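Local coordinates for ZmpA Glycopeptidase (Clostridium perfringens, PDB 6XSX), which acts as a glycopeptidase, an M60-family metalloprotease expected to cut the protein backbone of glycosylated substrates, and is represented here by its catalytic module, at residues Ile217-Lys222 with Pro303-Arg308; Trp356-Gln359 with Thr364-Pro367; Asn286-Asn291 with Val297-Leu302; Thr275-Met280 with Pro313-Arg318; Gly258-Asn263 with Met280-His285. One frame throughout, in Å; residues are numbered along the deposited sequence.

Contact 1. Residues Ile217-Lys222 with Pro303-Arg308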
# COMPACT_ATOMS: atom_id res chain seq x y z
N ILE A 217 3.38 7.68 -3.74
CA ILE A 217 3.33 6.96 -5.01
C ILE A 217 4.75 6.64 -5.49
O ILE A 217 5.01 5.53 -5.97
CB ILE A 217 2.52 7.73 -6.08
CG1 ILE A 217 1.05 7.91 -5.67
CG2 ILE A 217 2.64 7.06 -7.45
CD1 ILE A 217 0.28 6.61 -5.57
N LYS A 218 5.67 7.61 -5.34
CA LYS A 218 7.07 7.41 -5.68
C LYS A 218 7.63 6.21 -4.91
O LYS A 218 8.13 5.26 -5.51
CB LYS A 218 7.87 8.69 -5.40
CG LYS A 218 9.23 8.77 -6.09
CD LYS A 218 9.88 10.13 -5.93
CE LYS A 218 11.38 10.10 -6.11
NZ LYS A 218 12.04 11.07 -5.20
N GLU A 219 7.52 6.25 -3.58
CA GLU A 219 8.05 5.19 -2.72
C GLU A 219 7.40 3.86 -3.09
O GLU A 219 8.10 2.85 -3.22
CB GLU A 219 7.91 5.59 -1.25
CG GLU A 219 8.48 4.59 -0.25
CD GLU A 219 9.91 4.14 -0.51
OE1 GLU A 219 10.69 4.95 -1.05
OE2 GLU A 219 10.25 2.99 -0.18
N THR A 220 6.08 3.86 -3.33
CA THR A 220 5.35 2.65 -3.65
C THR A 220 5.86 2.05 -4.96
O THR A 220 6.05 0.84 -5.07
CB THR A 220 3.83 2.87 -3.75
OG1 THR A 220 3.34 3.15 -2.44
CG2 THR A 220 3.11 1.65 -4.30
N MET A 221 6.09 2.92 -5.95
CA MET A 221 6.44 2.40 -7.25
C MET A 221 7.88 1.90 -7.26
O MET A 221 8.17 0.87 -7.87
CB MET A 221 6.14 3.41 -8.36
CG MET A 221 4.65 3.42 -8.64
SD MET A 221 4.13 4.53 -9.94
CE MET A 221 4.53 3.56 -11.40
N LYS A 222 8.77 2.58 -6.52
CA LYS A 222 10.11 2.06 -6.29
C LYS A 222 10.05 0.68 -5.62
O LYS A 222 10.66 -0.27 -6.11
CB LYS A 222 10.92 3.06 -5.46
CG LYS A 222 12.34 2.61 -5.14
CD LYS A 222 13.07 3.63 -4.28
CE LYS A 222 14.26 3.04 -3.54
NZ LYS A 222 14.86 4.05 -2.64
N PRO A 303 1.91 -2.22 3.08
CA PRO A 303 1.76 -1.60 4.40
C PRO A 303 2.90 -1.94 5.36
O PRO A 303 3.33 -1.07 6.12
CB PRO A 303 0.36 -2.03 4.86
CG PRO A 303 0.04 -3.26 4.02
CD PRO A 303 0.72 -3.00 2.69
N LEU A 304 3.44 -3.17 5.29
CA LEU A 304 4.55 -3.56 6.16
C LEU A 304 5.77 -2.68 5.89
O LEU A 304 6.43 -2.25 6.83
CB LEU A 304 4.90 -5.04 5.99
CG LEU A 304 3.87 -6.05 6.50
CD1 LEU A 304 4.20 -7.46 6.02
CD2 LEU A 304 3.77 -6.03 8.02
N HIS A 305 6.05 -2.40 4.61
CA HIS A 305 7.19 -1.58 4.20
C HIS A 305 7.06 -0.17 4.75
O HIS A 305 8.03 0.37 5.30
CB HIS A 305 7.36 -1.61 2.67
CG HIS A 305 8.36 -0.64 2.12
ND1 HIS A 305 9.72 -0.79 2.30
CD2 HIS A 305 8.20 0.44 1.33
CE1 HIS A 305 10.36 0.17 1.66
NE2 HIS A 305 9.44 0.96 1.06
N PHE A 306 5.84 0.39 4.63
CA PHE A 306 5.54 1.74 5.08
C PHE A 306 5.67 1.83 6.60
O PHE A 306 6.04 2.88 7.12
CB PHE A 306 4.24 2.27 4.47
CG PHE A 306 4.45 3.05 3.20
CD1 PHE A 306 4.78 4.40 3.24
CD2 PHE A 306 4.37 2.43 1.96
CE1 PHE A 306 5.01 5.11 2.07
CE2 PHE A 306 4.60 3.14 0.79
CZ PHE A 306 4.91 4.48 0.85
N GLU A 307 5.38 0.72 7.30
CA GLU A 307 5.64 0.61 8.72
C GLU A 307 7.14 0.66 8.99
O GLU A 307 7.61 1.43 9.83
CB GLU A 307 4.99 -0.65 9.28
CG GLU A 307 3.52 -0.45 9.60
CD GLU A 307 2.72 -1.69 9.96
OE1 GLU A 307 3.13 -2.81 9.54
OE2 GLU A 307 1.69 -1.53 10.65
N ARG A 308 7.91 -0.15 8.25
CA ARG A 308 9.34 -0.24 8.48
C ARG A 308 10.03 1.10 8.18
O ARG A 308 10.88 1.52 8.96
CB ARG A 308 9.97 -1.35 7.63
CG ARG A 308 11.48 -1.40 7.72
CD ARG A 308 12.05 -2.17 6.54
NE ARG A 308 13.43 -2.57 6.74
CZ ARG A 308 14.11 -3.44 5.99
NH1 ARG A 308 13.54 -4.02 4.94
NH2 ARG A 308 15.36 -3.71 6.29
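A histidine-carboxylate pair, H305 with E219, ties helix 301-309 to helix 206-224 in the helical part of the M60 peptidase module. H305 NE2 donates to E219 OE2 at 2.5 Å, a short bond that is also nearly straight, with 167° at the hydrogen. The acceptor lies in the plane of the imidazole, and the oxygen is met on its anti lone pair, away from OE1; carboxylate and ring are close to coplanar. E219 reaches this position because its chain, extended at the first torsion, folds at chi2 (52°) and brings the carboxylate to the NE2 edge of the ring. H305 also stacks with Y223 of helix 206-224, so a ring and a hydrogen bond both restrain the imidazole.

The two helix segments cross steeply, at 117°, and their axes come no nearer than 11.2 Å. Such a wide separation is bridged by long side chains, and F306 packs beside the polar pair. Its CZ rests 3.7 Å from E219 CG, the aliphatic part of the glutamate sliding past the ring in the opposite direction. Near the ring plane, the F306 edge presents CE2 to T220 OG1 at 3.5 Å. That hydroxyl is hydrogen-bonded to V216 O one turn back in its own helix, so the phenylalanine packs against an oxygen already engaged. M280 of helix 277-286 meets the same ring from over one face, near CD2.

Contact 2. Residues Trp356-Gln359 with Thr364-Pro367. With EDO (1,2-ethanediol), chain G.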
# COMPACT_ATOMS: atom_id res chain seq x y z
N TRP A 356 8.21 -11.46 3.94
CA TRP A 356 8.59 -10.29 4.72
C TRP A 356 10.00 -10.47 5.30
O TRP A 356 10.81 -9.54 5.29
CB TRP A 356 7.54 -10.01 5.80
CG TRP A 356 7.87 -8.82 6.65
CD1 TRP A 356 8.03 -8.80 8.01
CD2 TRP A 356 8.11 -7.48 6.20
NE1 TRP A 356 8.32 -7.53 8.43
CE2 TRP A 356 8.39 -6.70 7.34
CE3 TRP A 356 8.10 -6.85 4.95
CZ2 TRP A 356 8.67 -5.34 7.27
CZ3 TRP A 356 8.39 -5.50 4.87
CH2 TRP A 356 8.67 -4.76 6.02
N GLN A 357 10.28 -11.68 5.81
CA GLN A 357 11.58 -12.01 6.38
C GLN A 357 12.70 -11.82 5.36
O GLN A 357 13.75 -11.28 5.69
CB GLN A 357 11.60 -13.46 6.89
CG GLN A 357 10.75 -13.68 8.12
CD GLN A 357 10.91 -15.07 8.67
OE1 GLN A 357 10.85 -16.06 7.94
NE2 GLN A 357 11.10 -15.16 9.98
N LEU A 358 12.47 -12.29 4.12
CA LEU A 358 13.46 -12.12 3.06
C LEU A 358 13.68 -10.64 2.76
O LEU A 358 14.79 -10.26 2.42
CB LEU A 358 13.02 -12.88 1.80
CG LEU A 358 12.91 -14.40 1.94
CD1 LEU A 358 12.35 -15.05 0.68
CD2 LEU A 358 14.25 -15.03 2.31
N GLN A 359 12.63 -9.82 2.93
CA GLN A 359 12.69 -8.39 2.67
C GLN A 359 13.40 -7.67 3.83
O GLN A 359 14.10 -6.69 3.61
CB GLN A 359 11.29 -7.81 2.44
CG GLN A 359 11.26 -6.30 2.24
CD GLN A 359 11.92 -5.85 0.95
OE1 GLN A 359 12.14 -6.62 0.03
NE2 GLN A 359 12.25 -4.57 0.89
N THR A 364 16.32 -5.22 -1.22
CA THR A 364 16.20 -5.28 -2.68
C THR A 364 15.31 -6.44 -3.13
O THR A 364 15.07 -6.60 -4.32
CB THR A 364 17.55 -5.37 -3.41
OG1 THR A 364 18.15 -6.64 -3.17
CG2 THR A 364 18.50 -4.24 -3.08
N PHE A 365 14.83 -7.26 -2.19
CA PHE A 365 14.12 -8.48 -2.56
C PHE A 365 12.80 -8.15 -3.27
O PHE A 365 12.55 -8.64 -4.37
CB PHE A 365 13.88 -9.39 -1.34
CG PHE A 365 12.87 -10.49 -1.57
CD1 PHE A 365 13.09 -11.48 -2.52
CD2 PHE A 365 11.70 -10.55 -0.84
CE1 PHE A 365 12.17 -12.49 -2.73
CE2 PHE A 365 10.77 -11.56 -1.05
CZ PHE A 365 11.00 -12.53 -2.00
N TRP A 366 11.94 -7.36 -2.62
CA TRP A 366 10.56 -7.25 -3.07
C TRP A 366 10.46 -6.69 -4.49
O TRP A 366 9.80 -7.29 -5.34
CB TRP A 366 9.66 -6.51 -2.06
CG TRP A 366 8.21 -6.69 -2.38
CD1 TRP A 366 7.32 -5.74 -2.78
CD2 TRP A 366 7.50 -7.95 -2.40
NE1 TRP A 366 6.09 -6.31 -3.01
CE2 TRP A 366 6.18 -7.66 -2.80
CE3 TRP A 366 7.85 -9.27 -2.09
CZ2 TRP A 366 5.21 -8.66 -2.90
CZ3 TRP A 366 6.89 -10.26 -2.21
CH2 TRP A 366 5.59 -9.96 -2.61
N PRO A 367 11.09 -5.54 -4.82
CA PRO A 367 11.01 -4.99 -6.18
C PRO A 367 11.38 -6.03 -7.24
O PRO A 367 10.68 -6.17 -8.25
CB PRO A 367 11.96 -3.78 -6.16
CG PRO A 367 12.77 -3.92 -4.87
CD PRO A 367 11.88 -4.69 -3.92
C1 EDO G . 17.63 -9.95 -3.19
O1 EDO G . 17.61 -9.07 -4.30
C2 EDO G . 18.85 -10.79 -3.16
O2 EDO G . 20.00 -10.08 -3.57
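Q359 leaves its helix with CG opposite the backbone N (chi1 177°) and then bends at chi2 (67°), which swings its amide across the turn to the start of the next helix. There Q359 OE1 accepts from W366 N at 2.8 Å. The bond is somewhat bent, 147° at the hydrogen, and the donor stands tilted out of the amide plane. The same oxygen also packs 3.2 Å from W366 CB, the amide standing almost perpendicular to the indole.

Two successive helices meet here: helix 347-361 ends and helix 365-375 begins after a very short connection. In the first turn of any helix the amide hydrogens lack a carbonyl from a preceding turn, and Q359 supplies one for W366. Its NE2 is meanwhile bonded to K363 O in the connection, so both ends of the side-chain amide are held and its rotation is fixed.

Apolar packing runs beside the polar link. L358 CB sits over one face of the F365 ring, 4.0 Å from the centroid and displaced toward the rim, a CH-pi contact; farther out, L358 CD1 meets F365 CZ at 3.9 Å. A394 of helix 383-398 touches both side chains. At the outer side of the turn, a 1,2-ethanediol, probably from the crystallisation liquor, donates through O1 to T364 OG1 at 2.7 Å and also binds D362 and R368.

Contact 3. Residues Asn286-Asn291 with Val297-Leu302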
# COMPACT_ATOMS: atom_id res chain seq x y z
N ASN A 286 -4.54 -2.23 -4.68
CA ASN A 286 -4.65 -1.59 -5.98
C ASN A 286 -3.41 -1.88 -6.83
O ASN A 286 -3.47 -1.84 -8.06
CB ASN A 286 -4.93 -0.09 -5.85
CG ASN A 286 -6.41 0.21 -5.76
OD1 ASN A 286 -7.19 -0.28 -6.58
ND2 ASN A 286 -6.80 1.02 -4.79
N PHE A 287 -2.29 -2.18 -6.17
CA PHE A 287 -1.05 -2.32 -6.92
C PHE A 287 -0.76 -3.75 -7.42
O PHE A 287 0.27 -3.94 -8.06
CB PHE A 287 0.14 -1.69 -6.20
CG PHE A 287 0.37 -0.25 -6.58
CD1 PHE A 287 1.21 0.08 -7.63
CD2 PHE A 287 -0.29 0.78 -5.92
CE1 PHE A 287 1.40 1.41 -8.00
CE2 PHE A 287 -0.10 2.10 -6.29
CZ PHE A 287 0.75 2.41 -7.32
N ASP A 288 -1.62 -4.74 -7.15
CA ASP A 288 -1.37 -6.06 -7.73
C ASP A 288 -2.65 -6.87 -7.94
O ASP A 288 -3.37 -7.16 -6.98
CB ASP A 288 -0.31 -6.86 -6.97
CG ASP A 288 0.29 -8.01 -7.77
OD1 ASP A 288 0.01 -8.12 -8.99
OD2 ASP A 288 1.04 -8.79 -7.17
N THR A 289 -2.87 -7.29 -9.19
CA THR A 289 -4.03 -8.10 -9.55
C THR A 289 -3.59 -9.38 -10.25
O THR A 289 -4.41 -10.08 -10.83
CB THR A 289 -4.94 -7.37 -10.55
OG1 THR A 289 -4.18 -7.02 -11.71
CG2 THR A 289 -5.63 -6.16 -9.95
N ASN A 290 -2.28 -9.66 -10.21
CA ASN A 290 -1.72 -10.78 -10.95
C ASN A 290 -2.31 -12.10 -10.45
O ASN A 290 -2.10 -12.48 -9.30
CB ASN A 290 -0.19 -10.77 -10.89
CG ASN A 290 0.48 -11.74 -11.84
OD1 ASN A 290 -0.17 -12.51 -12.53
ND2 ASN A 290 1.81 -11.70 -11.86
N ASN A 291 -3.04 -12.81 -11.33
CA ASN A 291 -3.71 -14.04 -10.93
C ASN A 291 -2.73 -15.22 -10.90
O ASN A 291 -3.11 -16.32 -10.50
CB ASN A 291 -5.01 -14.31 -11.70
CG ASN A 291 -4.83 -14.57 -13.19
OD1 ASN A 291 -3.73 -14.85 -13.66
ND2 ASN A 291 -5.91 -14.46 -13.94
N VAL A 297 -2.26 -12.25 -0.22
CA VAL A 297 -1.16 -12.44 0.70
C VAL A 297 -0.13 -11.34 0.43
O VAL A 297 0.19 -10.57 1.34
CB VAL A 297 -0.57 -13.86 0.62
CG1 VAL A 297 0.71 -14.00 1.42
CG2 VAL A 297 -1.58 -14.91 1.06
N THR A 298 0.28 -11.22 -0.84
CA THR A 298 1.47 -10.47 -1.21
C THR A 298 1.25 -8.97 -1.07
O THR A 298 2.22 -8.23 -0.91
CB THR A 298 2.02 -10.88 -2.59
OG1 THR A 298 1.04 -10.71 -3.60
CG2 THR A 298 2.55 -12.30 -2.62
N ASN A 299 -0.00 -8.50 -1.08
CA ASN A 299 -0.26 -7.07 -1.09
C ASN A 299 0.06 -6.43 0.27
O ASN A 299 0.23 -5.22 0.38
CB ASN A 299 -1.63 -6.72 -1.70
CG ASN A 299 -1.65 -6.89 -3.21
OD1 ASN A 299 -0.60 -7.03 -3.84
ND2 ASN A 299 -2.83 -6.87 -3.81
N ASN A 300 0.17 -7.27 1.30
CA ASN A 300 0.51 -6.84 2.65
C ASN A 300 1.95 -6.34 2.73
O ASN A 300 2.34 -5.70 3.70
CB ASN A 300 0.35 -8.00 3.63
CG ASN A 300 -1.08 -8.47 3.74
OD1 ASN A 300 -1.96 -7.68 4.05
ND2 ASN A 300 -1.32 -9.74 3.46
N MET A 301 2.76 -6.69 1.73
CA MET A 301 4.16 -6.29 1.75
C MET A 301 4.24 -4.77 1.72
O MET A 301 5.20 -4.19 2.25
CB MET A 301 4.94 -6.87 0.57
CG MET A 301 5.20 -8.36 0.71
SD MET A 301 6.33 -8.80 2.10
CE MET A 301 7.89 -8.27 1.40
N LEU A 302 3.21 -4.13 1.13
CA LEU A 302 3.23 -2.68 0.99
C LEU A 302 3.03 -2.00 2.35
O LEU A 302 3.88 -1.22 2.77
CB LEU A 302 2.27 -2.17 -0.10
CG LEU A 302 2.34 -0.66 -0.34
CD1 LEU A 302 3.68 -0.25 -0.94
CD2 LEU A 302 1.20 -0.18 -1.23
O HOH W 1 1.84 -8.21 -4.89
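D288 and N299 make a buried polar contact between the loop that leaves helix 277-286 and the turn joining helix 295-298 to helix 301-309. N299 ND2 donates to D288 O at 3.2 Å. The bond is straight, 171° at the hydrogen; it lies in the amide plane of N299 and also in the carbonyl plane, on a lone pair of the oxygen. The other end of the asparagine amide packs on the same residue, OD1 lying 3.1 Å from D288 CB, so the group spans the aspartate from backbone to side chain.

With CG opposite the backbone N (chi1 -162°), the D288 carboxylate serves both sides, OD1 its own loop and OD2 the water by T298. OD1 accepts from N290 N at 3.0 Å, from above the carboxylate plane, which makes an Asx turn. OD2 lies 2.5 Å from the water, which seems to donate to it although it has more acceptors in reach than protons. That water lies 2.9 Å from T298 OG1, bridging two side chains whose oxygens are too far apart to bond directly. Residues T298-M301 form a type I beta turn, which sets N299 facing the loop.

E370 brings a second carboxylate close to D288 OD2, which may raise the proton affinity of one of them. N299 also touches the end of helix 277-286, with its CG against G284 O, and W224 of helix 206-224, while N286 is bonded to G258 and I259 at strand 259-262.

Contact 4. Residues Thr275-Met280 with Pro313-Arg318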
# COMPACT_ATOMS: atom_id res chain seq x y z
N THR A 275 0.30 7.07 6.35
CA THR A 275 0.83 5.87 5.71
C THR A 275 0.77 4.67 6.65
O THR A 275 1.56 3.73 6.52
CB THR A 275 2.26 6.07 5.18
OG1 THR A 275 3.10 6.53 6.23
CG2 THR A 275 2.34 7.01 4.00
N GLY A 276 -0.16 4.71 7.61
CA GLY A 276 -0.40 3.59 8.50
C GLY A 276 -1.13 2.46 7.78
O GLY A 276 -1.48 2.59 6.59
N TRP A 277 -1.38 1.36 8.51
CA TRP A 277 -1.83 0.10 7.93
C TRP A 277 -3.10 0.28 7.09
O TRP A 277 -3.17 -0.20 5.96
CB TRP A 277 -2.01 -0.98 9.01
CG TRP A 277 -2.41 -2.29 8.41
CD1 TRP A 277 -3.67 -2.69 8.09
CD2 TRP A 277 -1.53 -3.35 7.97
NE1 TRP A 277 -3.64 -3.92 7.49
CE2 TRP A 277 -2.35 -4.35 7.41
CE3 TRP A 277 -0.14 -3.55 8.01
CZ2 TRP A 277 -1.83 -5.55 6.90
CZ3 TRP A 277 0.37 -4.73 7.51
CH2 TRP A 277 -0.46 -5.71 6.96
N GLY A 278 -4.13 0.90 7.68
CA GLY A 278 -5.41 1.11 7.01
C GLY A 278 -5.27 1.66 5.58
O GLY A 278 -5.77 1.05 4.64
N PHE A 279 -4.56 2.78 5.42
CA PHE A 279 -4.45 3.42 4.11
C PHE A 279 -3.61 2.59 3.15
O PHE A 279 -4.00 2.40 2.00
CB PHE A 279 -3.90 4.85 4.22
CG PHE A 279 -4.96 5.87 4.55
CD1 PHE A 279 -5.69 6.48 3.54
CD2 PHE A 279 -5.26 6.19 5.87
CE1 PHE A 279 -6.68 7.41 3.83
CE2 PHE A 279 -6.25 7.12 6.16
CZ PHE A 279 -6.96 7.72 5.15
N MET A 280 -2.46 2.10 3.62
CA MET A 280 -1.49 1.48 2.73
C MET A 280 -1.93 0.07 2.34
O MET A 280 -1.59 -0.40 1.26
CB MET A 280 -0.09 1.49 3.35
CG MET A 280 0.42 2.91 3.57
SD MET A 280 0.28 3.92 2.06
CE MET A 280 1.51 3.13 1.03
N PRO A 313 6.80 -0.56 14.52
CA PRO A 313 6.71 -2.02 14.60
C PRO A 313 5.64 -2.53 13.64
O PRO A 313 4.50 -2.08 13.68
CB PRO A 313 6.34 -2.27 16.07
CG PRO A 313 6.96 -1.07 16.80
CD PRO A 313 6.74 0.09 15.85
N SER A 314 6.03 -3.47 12.77
CA SER A 314 5.13 -3.97 11.73
C SER A 314 3.90 -4.63 12.35
O SER A 314 3.90 -5.00 13.53
CB SER A 314 5.83 -4.89 10.76
OG SER A 314 5.71 -6.25 11.16
N ASN A 315 2.85 -4.77 11.54
CA ASN A 315 1.63 -5.42 11.96
C ASN A 315 1.95 -6.82 12.50
O ASN A 315 1.28 -7.32 13.39
CB ASN A 315 0.62 -5.52 10.81
CG ASN A 315 -0.82 -5.56 11.27
OD1 ASN A 315 -1.11 -5.36 12.45
ND2 ASN A 315 -1.73 -5.78 10.33
N ILE A 316 3.01 -7.43 11.96
CA ILE A 316 3.37 -8.76 12.41
C ILE A 316 3.78 -8.71 13.88
O ILE A 316 3.45 -9.61 14.65
CB ILE A 316 4.38 -9.44 11.46
CG1 ILE A 316 3.80 -9.55 10.04
CG2 ILE A 316 4.76 -10.81 12.01
CD1 ILE A 316 4.75 -10.12 9.01
N THR A 317 4.46 -7.62 14.29
CA THR A 317 4.74 -7.42 15.71
C THR A 317 3.44 -7.05 16.43
O THR A 317 3.15 -7.58 17.50
CB THR A 317 5.84 -6.38 15.93
OG1 THR A 317 7.05 -6.94 15.44
CG2 THR A 317 6.01 -6.00 17.39
N ARG A 318 2.66 -6.14 15.83
CA ARG A 318 1.46 -5.62 16.46
C ARG A 318 0.52 -6.77 16.82
O ARG A 318 -0.06 -6.77 17.90
CB ARG A 318 0.86 -4.49 15.62
CG ARG A 318 -0.22 -3.67 16.31
CD ARG A 318 -0.58 -2.39 15.58
NE ARG A 318 -0.99 -2.55 14.18
CZ ARG A 318 -0.21 -2.29 13.13
NH1 ARG A 318 -0.68 -2.45 11.90
NH2 ARG A 318 1.03 -1.87 13.31
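W277 and N315 face each other from the first turns of two helices, 277-286 and 315-318, with their CA atoms 7.7 Å apart, the nearest CA pair of the two segments. The asparagine lies on one face of the indole: its CB is 3.4 Å from W277 CZ3, and its amide reaches over the middle of the ring system. The planes of amide and indole are turned 55° apart, so the group leans onto the ring instead of stacking flat. With CG opposite the backbone N (chi1 -177°), W277 stretches its ring away from its own helix, so that N315 covers one face.

R318, one turn further along, curls back through a bend at chi3 (55°). Its NH1 comes to 3.5 Å from W277 CB, touching the root of the side chain obliquely, while one face of the guanidinium covers N315 CA. The charge itself is answered elsewhere, by a salt bridge from NH2 to E307. S314 is the N-cap of the short helix, its OG accepting weakly from I316 N at 3.1 Å and also bonded to D436.

Helix 301-309 lies next to both segments: P303 packs on W277, and E307, besides holding R318, accepts from N315 N. L349 of helix 347-361 touches W277 and N315 alike. The indole also meets the ring of H281 further along helix 277-286, which places this contact at the border of the HExxH segment.

Contact 5. Residues Gly258-Asn263 with Met280-His285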
# COMPACT_ATOMS: atom_id res chain seq x y z
N GLY A 258 -7.86 1.61 -8.73
CA GLY A 258 -6.95 2.69 -8.40
C GLY A 258 -7.59 3.73 -7.49
O GLY A 258 -7.24 4.91 -7.54
N ILE A 259 -8.52 3.28 -6.65
CA ILE A 259 -9.21 4.15 -5.71
C ILE A 259 -9.07 3.56 -4.31
O ILE A 259 -9.35 2.38 -4.11
CB ILE A 259 -10.69 4.32 -6.11
CG1 ILE A 259 -10.83 5.06 -7.45
CG2 ILE A 259 -11.49 4.99 -5.00
CD1 ILE A 259 -12.11 4.76 -8.22
N THR A 260 -8.64 4.39 -3.35
CA THR A 260 -8.80 4.09 -1.93
C THR A 260 -10.03 4.83 -1.39
O THR A 260 -10.17 6.04 -1.56
CB THR A 260 -7.56 4.49 -1.12
OG1 THR A 260 -6.50 3.59 -1.42
CG2 THR A 260 -7.82 4.52 0.38
N GLY A 261 -10.93 4.09 -0.75
CA GLY A 261 -12.06 4.69 -0.07
C GLY A 261 -11.77 4.75 1.43
O GLY A 261 -11.15 3.84 1.96
N PHE A 262 -12.17 5.85 2.08
CA PHE A 262 -12.04 6.02 3.52
C PHE A 262 -13.33 6.65 4.03
O PHE A 262 -14.01 7.35 3.29
CB PHE A 262 -10.81 6.87 3.87
CG PHE A 262 -10.75 8.19 3.14
CD1 PHE A 262 -11.57 9.26 3.52
CD2 PHE A 262 -9.91 8.36 2.05
CE1 PHE A 262 -11.54 10.46 2.81
CE2 PHE A 262 -9.86 9.57 1.36
CZ PHE A 262 -10.68 10.62 1.74
N ASN A 263 -13.66 6.39 5.30
CA ASN A 263 -14.90 6.88 5.88
C ASN A 263 -14.68 8.30 6.41
O ASN A 263 -13.56 8.80 6.42
CB ASN A 263 -15.40 5.91 6.96
CG ASN A 263 -16.92 5.86 7.08
OD1 ASN A 263 -17.64 6.75 6.61
ND2 ASN A 263 -17.41 4.81 7.71
N MET A 280 -2.46 2.10 3.62
CA MET A 280 -1.49 1.48 2.73
C MET A 280 -1.93 0.07 2.34
O MET A 280 -1.59 -0.40 1.26
CB MET A 280 -0.09 1.49 3.35
CG MET A 280 0.42 2.91 3.57
SD MET A 280 0.28 3.92 2.06
CE MET A 280 1.51 3.13 1.03
N HIS A 281 -2.74 -0.57 3.19
CA HIS A 281 -3.31 -1.86 2.84
C HIS A 281 -4.19 -1.72 1.60
O HIS A 281 -4.14 -2.57 0.72
CB HIS A 281 -4.05 -2.46 4.04
CG HIS A 281 -4.89 -3.66 3.72
ND1 HIS A 281 -4.39 -4.95 3.79
CD2 HIS A 281 -6.18 -3.76 3.34
CE1 HIS A 281 -5.34 -5.80 3.46
NE2 HIS A 281 -6.46 -5.10 3.18
N GLU A 282 -4.95 -0.63 1.52
CA GLU A 282 -5.81 -0.37 0.37
C GLU A 282 -4.98 -0.07 -0.87
O GLU A 282 -5.31 -0.52 -1.96
CB GLU A 282 -6.79 0.77 0.62
CG GLU A 282 -7.74 0.50 1.78
CD GLU A 282 -8.32 -0.90 1.83
OE1 GLU A 282 -8.69 -1.43 0.77
OE2 GLU A 282 -8.40 -1.48 2.95
N MET A 283 -3.91 0.72 -0.72
CA MET A 283 -3.08 1.02 -1.88
C MET A 283 -2.47 -0.29 -2.39
O MET A 283 -2.39 -0.52 -3.60
CB MET A 283 -1.98 2.03 -1.55
CG MET A 283 -1.10 2.36 -2.74
SD MET A 283 -0.13 3.89 -2.51
CE MET A 283 -1.45 5.10 -2.55
N GLY A 284 -2.08 -1.16 -1.44
CA GLY A 284 -1.54 -2.49 -1.73
C GLY A 284 -2.45 -3.33 -2.63
O GLY A 284 -1.99 -3.93 -3.59
N HIS A 285 -3.75 -3.36 -2.30
CA HIS A 285 -4.73 -4.08 -3.10
C HIS A 285 -4.72 -3.55 -4.53
O HIS A 285 -4.92 -4.31 -5.46
CB HIS A 285 -6.15 -3.88 -2.57
CG HIS A 285 -6.56 -4.73 -1.42
ND1 HIS A 285 -6.29 -6.09 -1.37
CD2 HIS A 285 -7.26 -4.43 -0.30
CE1 HIS A 285 -6.78 -6.59 -0.25
NE2 HIS A 285 -7.39 -5.58 0.43
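Van der Waals packing carries the meeting of T260 with E282. T260 OG1 lies 3.5 Å from E282 CB, and T260 CG2 meets the same methylene at 3.9 Å. Chi1 of -71° sets the hydroxyl opposite its own carbonyl carbon and the methyl opposite the backbone N, so both branches can reach E282 CB. OG1 also comes to 3.9 Å from M283 N, and the M283 side chain lies a little beyond, among V216, I217 and T220 of helix 206-224. Backbones are close here, T260 CA and E282 CA being 5.8 Å apart.

Strand 259-262 belongs to the large mixed sheet, lying between strands 240-244 and 254-256, and helix 277-286 runs over it. H281, E282 and H285 spell HExxH, the zinc-binding and catalytic signature of zincin metallopeptidases, consistent with the M60 assignment, although no metal is bound to these residues here. The two histidines point to one side of the helix, and H281 NE2 and H285 NE2 are 2.9 Å apart. E282 starts toward the strand, but with CG beside the backbone N (chi1 -60°) the chain bends at chi2 (-43°), which carries its carboxylate away from T260 to lie at the in-plane edges of both imidazoles, OE2 beside H281 and OE1 beside H285.

Polar bonds are made around the packing. T260 OG1 is hydrogen-bonded to Y240 OH on the adjacent strand, and the backbone of T260 is bonded to I241 and M243 of that same strand.

Overall arrangement
Contacts 3, 4 and 5 gather round helix 277-286: contact 4 uses its start, contact 5 its HExxH turns, and contact 3 the loop after it. Helix 301-309 serves contacts 1 and 3, and its E307 reaches contact 4 through R318 and N315. Contacts 2, 3 and 5 are buried, whereas 1 and 4 are partly buried. Chemistry follows place: contact 5, helix on sheet, is pure packing; contact 3 is polar, with a water-bridged link; contact 1 pairs a histidine with a carboxylate; contact 4 lays an asparagine on an indole. Contact 2, farther from the chain's centre, touches contact 1 through R308 and Q359 but not contact 5.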